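Local coordinates for structural protein VP1 (PDB 4U60) that builds the pentameric, jelly-roll coat units of a polyomavirus and binds sialylated glycolipid glycans such as that of GM1, at residues M33-N36 against N42-Y45; K48-N53 against S62-T67; K113-Y116 against G122-V125; V250-G255 against M260-L265. All coordinates share one frame; numbering follows the deposited sequence.

Overall arrangement
The four contacts show how a viral jelly-roll can carry long loops on a beta sheet. Interaction 4 is the sheet itself, a buried hairpin of strands 241-254 and 260-279, with an antiparallel backbone ladder and mostly apolar side chains. The other three are loop contacts docked on it. Interactions 1 and 2 belong to the long loop between strands 12-29 and 69-74 and both bond to strand 260-279; interaction 3 precedes strand 129-136 and bonds to strand 241-254. Interaction 1 is buried and rests on one beta turn, two backbone bonds (one weak) and a folded glutamine. Interaction 2, more exposed, joins a carboxylate to a sialic acid site, whereas interaction 3, buried though far from the chain's centre, covers an aromatic ring beside a glycan-pocket arginine.

Interaction 1. Residues M33-N36 against N42-Y45; sequences MGQN and NYGY
Gln35 and Tyr45 are joined by a backbone bond, Gln35 N to Tyr45 O at 3.0 Å, and 42-45 facing it is a type II beta turn in which Gly44 takes the positive phi (82°) usual at the third position. A second, weak bond runs back from Gly44 N to Gln35 O at 3.4 Å. The side chain of Gln35 does most of the filling. Because CG stands anti to the backbone N (chi1 -164°) and the chain then bends, Gln35 CB sits 3.4 Å from Asn42 O while the amide folds over the turn, bringing Gln35 NE2 to 3.3 Å from Tyr43 CA. Gln35 NE2 and Tyr43 N, both donors, lie close without bonding; NE2 donates instead to Asp37 O. Asn36 ties up its own loop, its OD1 accepting Gly34 N at 3.0 Å, and a water lies between this oxygen and Met33 N. The carbonyl Asn36 O lies at the edge of the Tyr43 ring, 3.6 Å from Tyr43 CE1. At the other end Met33 sets CB against the Tyr45 carbonyl carbon (3.4 Å) and then turns away into the protein. There it reaches Tyr262, Cys247 and Ile249. The turn is anchored on strand 260-279 by backbone pairing of Gly44 with Gly264 and by Arg263 NH1 at Gly44 O, while Tyr45 OH bonds to Gly147 of the second subunit, beyond the strands of its own chain.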
# COMPACT_ATOMS: atom_id res chain seq x y z
N MET C 33 -22.28 13.90 11.70
CA MET C 33 -21.46 14.85 10.97
C MET C 33 -21.79 16.31 11.19
O MET C 33 -21.00 17.17 10.83
CB MET C 33 -21.58 14.53 9.48
CG MET C 33 -20.95 13.19 9.06
SD MET C 33 -19.16 13.10 9.30
CE MET C 33 -19.05 12.23 10.87
N GLY C 34 -22.97 16.59 11.75
CA GLY C 34 -23.36 17.97 12.04
C GLY C 34 -24.86 18.18 11.91
O GLY C 34 -25.47 18.86 12.75
N GLN C 35 -25.45 17.65 10.85
CA GLN C 35 -26.89 17.60 10.73
C GLN C 35 -27.27 16.19 11.18
O GLN C 35 -27.18 15.22 10.42
CB GLN C 35 -27.30 17.90 9.31
CG GLN C 35 -28.76 18.25 9.07
CD GLN C 35 -29.73 17.46 9.92
OE1 GLN C 35 -29.96 17.77 11.11
NE2 GLN C 35 -30.33 16.44 9.31
N ASN C 36 -27.66 16.09 12.44
CA ASN C 36 -27.83 14.80 13.12
C ASN C 36 -29.29 14.44 13.37
O ASN C 36 -29.56 13.44 14.06
CB ASN C 36 -27.03 14.83 14.43
CG ASN C 36 -25.56 15.12 14.18
OD1 ASN C 36 -25.05 14.88 13.08
ND2 ASN C 36 -24.89 15.65 15.17
N ASN C 42 -30.04 16.89 4.45
CA ASN C 42 -28.63 16.94 4.90
C ASN C 42 -28.26 15.98 6.04
O ASN C 42 -27.15 16.02 6.52
CB ASN C 42 -28.19 18.34 5.38
CG ASN C 42 -28.01 19.34 4.26
OD1 ASN C 42 -28.08 19.01 3.07
ND2 ASN C 42 -27.77 20.60 4.64
N TYR C 43 -29.18 15.13 6.48
CA TYR C 43 -28.84 14.13 7.49
C TYR C 43 -27.69 13.27 7.00
O TYR C 43 -27.65 12.85 5.84
CB TYR C 43 -30.02 13.24 7.78
CG TYR C 43 -29.79 12.15 8.80
CD1 TYR C 43 -29.39 12.46 10.09
CD2 TYR C 43 -30.05 10.81 8.50
CE1 TYR C 43 -29.24 11.47 11.04
CE2 TYR C 43 -29.89 9.83 9.45
CZ TYR C 43 -29.50 10.16 10.72
OH TYR C 43 -29.35 9.22 11.72
N GLY C 44 -26.77 12.98 7.89
CA GLY C 44 -25.57 12.23 7.54
C GLY C 44 -24.46 13.03 6.91
O GLY C 44 -23.48 12.45 6.45
N TYR C 45 -24.65 14.34 6.85
CA TYR C 45 -23.66 15.29 6.35
C TYR C 45 -23.51 16.39 7.38
O TYR C 45 -24.42 16.63 8.19
CB TYR C 45 -24.08 15.94 5.04
CG TYR C 45 -24.22 15.04 3.81
CD1 TYR C 45 -25.37 14.29 3.59
CD2 TYR C 45 -23.23 15.02 2.84
CE1 TYR C 45 -25.51 13.50 2.45
CE2 TYR C 45 -23.35 14.24 1.70
CZ TYR C 45 -24.48 13.47 1.50
OH TYR C 45 -24.64 12.73 0.36
O HOH W 1 -25.01 13.12 10.64

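Interaction 2. Residues K48-N53 against S62-T67; sequences KVTVAN and SGEIPT. With SIA (N-acetyl-alpha-neuraminic acid), chain G.
Thr50 OG1 is gripped from two directions: it gives its proton to Glu64 OE1 at 2.7 Å and accepts the amide N5 of the bound sialic acid at 2.8 Å, in a nearly straight bond (177°). The carboxylate thus commits the hydroxyl proton and leaves the oxygen to receive the sugar's N-H, consistent with a second-shell acid orienting a first-shell hydroxyl. Glu64 reaches Thr50 by a chain that is extended beyond CG, and it holds with both oxygens. OE1 uses its syn lone pair for the hydroxyl; Glu64 OE2 takes Thr50 N at 2.9 Å, also from the syn side but well out of the carboxylate plane. Thr61 OG1 is a further partner of OE1, and this gathering of donors would be expected to keep the carboxylate ionised. The extended loop backbone at Val51 supplies more of the grip, as Val51 N donates to O9 of the sugar at 3.0 Å and its O7 donates to Val51 O at 2.8 Å. Ala52 N approaches the acetyl methyl C11 to 3.5 Å. Lys59 O of the same chain and Arg114 NH2 of the third subunit also bond the sialic acid, which therefore lies where two subunits meet. Behind the pocket, Val49 pairs through its backbone with Met260, fastening this loop to strand 260-279, while Glu64 packs on His109 of the third subunit.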
# COMPACT_ATOMS: atom_id res chain seq x y z
N LYS C 48 -22.59 23.24 5.66
CA LYS C 48 -21.47 23.76 4.85
C LYS C 48 -20.29 24.20 5.71
O LYS C 48 -20.45 24.94 6.69
CB LYS C 48 -21.93 24.93 3.97
CG LYS C 48 -22.84 24.49 2.84
CD LYS C 48 -23.45 25.66 2.09
CE LYS C 48 -24.59 25.19 1.20
NZ LYS C 48 -25.27 26.31 0.54
N VAL C 49 -19.10 23.77 5.31
CA VAL C 49 -17.88 24.20 5.97
C VAL C 49 -17.61 25.68 5.70
O VAL C 49 -17.80 26.18 4.59
CB VAL C 49 -16.69 23.32 5.48
CG1 VAL C 49 -15.37 23.86 5.98
CG2 VAL C 49 -16.89 21.88 5.94
N THR C 50 -17.21 26.39 6.77
CA THR C 50 -16.80 27.78 6.65
C THR C 50 -15.37 27.87 7.15
O THR C 50 -14.86 26.93 7.78
CB THR C 50 -17.72 28.77 7.42
OG1 THR C 50 -17.53 28.59 8.84
CG2 THR C 50 -19.18 28.56 7.06
N VAL C 51 -14.71 28.99 6.85
CA VAL C 51 -13.28 29.13 7.12
C VAL C 51 -13.01 30.43 7.85
O VAL C 51 -13.47 31.53 7.43
CB VAL C 51 -12.49 29.04 5.80
CG1 VAL C 51 -11.02 29.34 6.01
CG2 VAL C 51 -12.70 27.66 5.19
N ALA C 52 -12.29 30.31 8.95
CA ALA C 52 -11.97 31.48 9.78
C ALA C 52 -11.17 32.52 9.02
O ALA C 52 -10.27 32.18 8.26
CB ALA C 52 -11.17 31.05 11.00
N ASN C 53 -11.50 33.79 9.25
CA ASN C 53 -10.72 34.91 8.72
C ASN C 53 -9.35 35.02 9.38
O ASN C 53 -8.41 35.50 8.76
CB ASN C 53 -11.48 36.22 8.89
CG ASN C 53 -12.64 36.38 7.91
OD1 ASN C 53 -12.63 35.81 6.81
ND2 ASN C 53 -13.63 37.18 8.29
N SER C 62 -22.82 26.47 13.64
CA SER C 62 -23.54 25.36 14.22
C SER C 62 -23.78 24.28 13.18
O SER C 62 -24.31 24.55 12.09
CB SER C 62 -24.88 25.81 14.79
OG SER C 62 -25.48 24.74 15.50
N GLY C 63 -23.36 23.07 13.50
CA GLY C 63 -23.58 21.93 12.63
C GLY C 63 -22.53 21.64 11.59
O GLY C 63 -22.70 20.72 10.80
N GLU C 64 -21.44 22.41 11.54
CA GLU C 64 -20.41 22.12 10.55
C GLU C 64 -19.30 21.21 11.05
O GLU C 64 -18.36 20.95 10.31
CB GLU C 64 -19.80 23.40 9.95
CG GLU C 64 -18.82 24.18 10.81
CD GLU C 64 -18.12 25.24 9.99
OE1 GLU C 64 -18.59 26.41 10.01
OE2 GLU C 64 -17.14 24.87 9.29
N ILE C 65 -19.37 20.74 12.30
CA ILE C 65 -18.28 19.93 12.78
C ILE C 65 -18.74 18.53 13.24
O ILE C 65 -19.71 18.37 13.96
CB ILE C 65 -17.37 20.62 13.80
CG1 ILE C 65 -18.15 20.79 15.05
CG2 ILE C 65 -16.70 21.91 13.28
CD1 ILE C 65 -17.85 19.66 15.98
N PRO C 66 -18.02 17.51 12.78
CA PRO C 66 -18.31 16.14 13.17
C PRO C 66 -18.05 15.84 14.64
O PRO C 66 -17.11 16.40 15.23
CB PRO C 66 -17.36 15.33 12.28
CG PRO C 66 -17.19 16.18 11.07
CD PRO C 66 -17.21 17.59 11.56
N THR C 67 -18.86 14.95 15.21
CA THR C 67 -18.73 14.53 16.59
C THR C 67 -18.70 13.00 16.66
O THR C 67 -19.00 12.32 15.67
CB THR C 67 -19.87 15.06 17.47
OG1 THR C 67 -21.13 14.75 16.86
CG2 THR C 67 -19.76 16.56 17.65
C1 SIA G . -20.69 32.72 8.83
C2 SIA G . -19.66 33.67 9.44
C3 SIA G . -19.45 33.33 10.92
C4 SIA G . -18.58 32.10 11.18
C5 SIA G . -17.33 32.09 10.31
C6 SIA G . -17.71 32.35 8.85
C7 SIA G . -16.54 32.40 7.87
C8 SIA G . -16.97 32.81 6.46
C9 SIA G . -16.00 32.37 5.35
C10 SIA G . -15.54 30.60 11.13
C11 SIA G . -14.91 29.22 11.08
N5 SIA G . -16.62 30.80 10.37
O1A SIA G . -21.67 32.35 9.52
O1B SIA G . -20.56 32.33 7.64
O4 SIA G . -18.24 32.14 12.59
O6 SIA G . -18.41 33.62 8.76
O7 SIA G . -15.52 33.27 8.35
O8 SIA G . -18.24 32.25 6.17
O9 SIA G . -16.15 30.96 5.07
O10 SIA G . -15.08 31.46 11.86

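Interaction 3. Residues K113-Y116 against G122-V125; sequences KRMY and GFPV
The long loop between strands 86-99 and 129-136, which carries Arg114 of a glycan pocket, folds back on itself here in a single beta bridge of Arg114 with Gly122. The bridge brings the CA atoms of Arg114 and Gly122 to 4.1 Å. Beside it Phe123 N donates to Lys113 O at 2.8 Å in an almost straight bond (170°). The Phe123 ring is then roofed by the aliphatic part of Lys113. With CG anti to the backbone N (chi1 -174°), the lysine chain runs alongside the ring in the same direction, setting Lys113 CG 4.0 Å from the Phe123 ring centroid as a CH-pi contact over the face and Lys113 CD 3.5 Å from Phe123 CE2. The bends further out carry the ammonium group away. Met115 reaches the same ring, with Met115 CG 3.9 Å from Phe123 CE1. Arg114 lays only its CB against Gly122 CA; its chain leads outward, NH1 bonding to Gly120 O while the side chain touches the galactose. The bond to Gly120 is consistent with holding this glycan-pocket arginine in place from within its own loop, against Val51 of the second subunit. Tyr116 of the third subunit packs on both Lys113 and Phe123, and a backbone bond from Lys113 to Val254, on which Phe123 also rests, moors the loop to the end of strand 241-254.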
# COMPACT_ATOMS: atom_id res chain seq x y z
N LYS C 113 -20.20 19.94 -8.10
CA LYS C 113 -19.24 20.37 -9.10
C LYS C 113 -18.93 19.15 -9.98
O LYS C 113 -19.07 18.00 -9.55
CB LYS C 113 -17.97 20.85 -8.40
CG LYS C 113 -16.92 21.45 -9.31
CD LYS C 113 -15.86 22.19 -8.50
CE LYS C 113 -16.29 23.58 -8.15
NZ LYS C 113 -16.39 24.41 -9.38
N ARG C 114 -18.55 19.41 -11.23
CA ARG C 114 -18.33 18.31 -12.16
C ARG C 114 -17.02 18.46 -12.94
O ARG C 114 -16.44 19.54 -13.02
CB ARG C 114 -19.55 18.11 -13.07
CG ARG C 114 -19.86 19.21 -14.02
CD ARG C 114 -21.24 19.01 -14.70
NE ARG C 114 -21.32 17.76 -15.47
CZ ARG C 114 -22.37 17.38 -16.21
NH1 ARG C 114 -22.32 16.22 -16.84
NH2 ARG C 114 -23.45 18.15 -16.31
N MET C 115 -16.57 17.32 -13.47
CA MET C 115 -15.33 17.26 -14.24
C MET C 115 -15.46 17.79 -15.66
O MET C 115 -16.55 17.88 -16.21
CB MET C 115 -14.85 15.80 -14.30
CG MET C 115 -14.50 15.18 -12.97
SD MET C 115 -13.62 13.61 -13.13
CE MET C 115 -11.97 14.14 -13.62
N TYR C 116 -14.31 18.12 -16.26
CA TYR C 116 -14.18 18.40 -17.71
C TYR C 116 -15.17 19.40 -18.29
O TYR C 116 -15.99 19.06 -19.12
CB TYR C 116 -14.18 17.10 -18.54
CG TYR C 116 -13.12 16.11 -18.09
CD1 TYR C 116 -11.78 16.47 -18.08
CD2 TYR C 116 -13.46 14.85 -17.65
CE1 TYR C 116 -10.81 15.59 -17.65
CE2 TYR C 116 -12.49 13.95 -17.22
CZ TYR C 116 -11.17 14.33 -17.20
OH TYR C 116 -10.18 13.45 -16.76
N GLY C 122 -20.17 14.18 -11.97
CA GLY C 122 -20.17 14.95 -10.72
C GLY C 122 -19.05 14.40 -9.84
O GLY C 122 -18.76 13.19 -9.86
N PHE C 123 -18.42 15.28 -9.09
CA PHE C 123 -17.36 14.83 -8.18
C PHE C 123 -17.96 13.85 -7.19
O PHE C 123 -18.97 14.16 -6.56
CB PHE C 123 -16.81 16.00 -7.38
CG PHE C 123 -15.96 16.97 -8.15
CD1 PHE C 123 -15.76 16.91 -9.53
CD2 PHE C 123 -15.38 18.01 -7.45
CE1 PHE C 123 -14.98 17.87 -10.17
CE2 PHE C 123 -14.61 18.96 -8.08
CZ PHE C 123 -14.40 18.89 -9.44
N PRO C 124 -17.34 12.69 -7.02
CA PRO C 124 -17.80 11.81 -5.96
C PRO C 124 -17.40 12.37 -4.59
O PRO C 124 -16.57 13.32 -4.49
CB PRO C 124 -17.10 10.50 -6.26
CG PRO C 124 -15.82 10.94 -6.85
CD PRO C 124 -16.15 12.15 -7.69
N VAL C 125 -18.00 11.82 -3.54
CA VAL C 125 -17.59 12.19 -2.19
C VAL C 125 -16.15 11.73 -2.04
O VAL C 125 -15.83 10.57 -2.29
CB VAL C 125 -18.48 11.52 -1.14
CG1 VAL C 125 -17.87 11.63 0.25
CG2 VAL C 125 -19.87 12.12 -1.16

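Interaction 4. Residues V250-G255 against M260-L265; sequences VGFLVG and MQYRGL
Phe252 and Tyr262, a non-hydrogen-bonded pair of the antiparallel hairpin, send their rings out side by side in the same direction. Similar first torsions (chi1 -66° and -75°) put both ring stems beside the backbone N, yet the planes are inclined at 46°, an oblique pair with centroids 4.5 Å apart. Phe252 CE1 stands over the centre of one face of Tyr262, and Phe252 CZ comes within 3.5 Å of Tyr262 CE1. Met260, on the same face of the sheet, crosses Phe252 at about a right angle: its chain is extended to SD and then bent, which turns Met260 CE back to 3.5 Å from Phe252 CB, while Met260 CG lies 4.0 Å from Val254 CG2. On the opposite face Leu253 and Gln261 run alongside each other, and a water lies within reach of both Gln261 OE1 (2.6 Å) and Leu253 O. Gln261 NE2 bonds to Ser46 O. Arg263 bends after CB; its CG touches Val250 CG2 at 3.8 Å, and the guanidinium leads away, NH1 bonding to Gln170 O of the second subunit and to Gly44 O. Backbone bonds such as Leu253 N to Gln261 O (2.9 Å) keep the register. The chemistry is thus divided by face: aromatic, methionine and valine groups make an apolar layer toward the third subunit, while the other face sets leucine beside amide and guanidinium ends that bond to a loop and to the second subunit.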
# COMPACT_ATOMS: atom_id res chain seq x y z
N VAL C 250 -16.06 9.82 5.40
CA VAL C 250 -15.62 9.22 4.12
C VAL C 250 -15.25 10.24 3.07
O VAL C 250 -14.82 9.86 1.98
CB VAL C 250 -16.64 8.21 3.57
CG1 VAL C 250 -16.74 6.99 4.48
CG2 VAL C 250 -18.00 8.86 3.40
N GLY C 251 -15.34 11.52 3.40
CA GLY C 251 -14.93 12.59 2.51
C GLY C 251 -15.87 13.77 2.58
O GLY C 251 -16.66 13.94 3.54
N PHE C 252 -15.79 14.59 1.54
CA PHE C 252 -16.63 15.79 1.36
C PHE C 252 -17.46 15.68 0.10
O PHE C 252 -16.98 15.24 -0.95
CB PHE C 252 -15.77 17.04 1.29
CG PHE C 252 -15.04 17.34 2.57
CD1 PHE C 252 -15.68 17.98 3.61
CD2 PHE C 252 -13.72 16.94 2.75
CE1 PHE C 252 -15.02 18.24 4.80
CE2 PHE C 252 -13.07 17.18 3.95
CZ PHE C 252 -13.72 17.84 4.97
N LEU C 253 -18.69 16.17 0.19
CA LEU C 253 -19.53 16.43 -0.96
C LEU C 253 -19.26 17.85 -1.43
O LEU C 253 -19.29 18.78 -0.62
CB LEU C 253 -20.99 16.30 -0.58
CG LEU C 253 -21.99 16.46 -1.72
CD1 LEU C 253 -22.05 15.22 -2.57
CD2 LEU C 253 -23.37 16.79 -1.16
N VAL C 254 -18.94 18.01 -2.69
CA VAL C 254 -18.59 19.31 -3.26
C VAL C 254 -19.76 19.84 -4.07
O VAL C 254 -20.03 19.39 -5.18
CB VAL C 254 -17.32 19.22 -4.16
CG1 VAL C 254 -16.93 20.60 -4.68
CG2 VAL C 254 -16.18 18.54 -3.41
N GLY C 255 -20.43 20.86 -3.53
CA GLY C 255 -21.54 21.46 -4.21
C GLY C 255 -21.15 22.23 -5.45
O GLY C 255 -19.99 22.52 -5.70
N MET C 260 -18.64 22.88 0.54
CA MET C 260 -18.36 21.48 0.89
C MET C 260 -18.96 21.09 2.22
O MET C 260 -19.04 21.91 3.16
CB MET C 260 -16.85 21.23 0.87
CG MET C 260 -16.26 21.32 -0.53
SD MET C 260 -14.46 21.38 -0.68
CE MET C 260 -14.04 19.73 -0.15
N GLN C 261 -19.35 19.82 2.32
CA GLN C 261 -19.93 19.23 3.53
C GLN C 261 -19.27 17.90 3.82
O GLN C 261 -19.09 17.09 2.90
CB GLN C 261 -21.41 18.96 3.30
CG GLN C 261 -22.28 20.19 3.11
CD GLN C 261 -23.63 19.79 2.59
OE1 GLN C 261 -23.83 19.67 1.37
NE2 GLN C 261 -24.57 19.55 3.49
N TYR C 262 -18.95 17.63 5.08
CA TYR C 262 -18.53 16.30 5.48
C TYR C 262 -19.63 15.29 5.19
O TYR C 262 -20.80 15.60 5.33
CB TYR C 262 -18.28 16.21 6.98
CG TYR C 262 -17.04 16.83 7.51
CD1 TYR C 262 -15.86 16.12 7.53
CD2 TYR C 262 -17.03 18.13 7.99
CE1 TYR C 262 -14.70 16.66 8.07
CE2 TYR C 262 -15.88 18.70 8.50
CZ TYR C 262 -14.71 17.96 8.55
OH TYR C 262 -13.55 18.45 9.08
N ARG C 263 -19.22 14.09 4.79
CA ARG C 263 -20.12 12.94 4.66
C ARG C 263 -19.63 11.80 5.54
O ARG C 263 -18.44 11.46 5.50
CB ARG C 263 -20.16 12.47 3.22
CG ARG C 263 -20.95 11.20 2.95
CD ARG C 263 -22.37 11.26 3.51
NE ARG C 263 -23.24 10.25 2.93
CZ ARG C 263 -24.41 9.89 3.44
NH1 ARG C 263 -24.83 10.41 4.58
NH2 ARG C 263 -25.14 8.95 2.85
N GLY C 264 -20.56 11.22 6.32
CA GLY C 264 -20.28 10.12 7.21
C GLY C 264 -21.15 8.93 6.90
O GLY C 264 -22.20 9.09 6.26
N LEU C 265 -20.70 7.74 7.34
CA LEU C 265 -21.47 6.53 7.17
C LEU C 265 -21.71 5.84 8.52
O LEU C 265 -20.92 6.03 9.47
CB LEU C 265 -20.77 5.56 6.22
CG LEU C 265 -20.74 5.99 4.74
CD1 LEU C 265 -19.95 4.96 3.94
CD2 LEU C 265 -22.12 6.15 4.14
O HOH W 2 -22.10 20.10 -0.55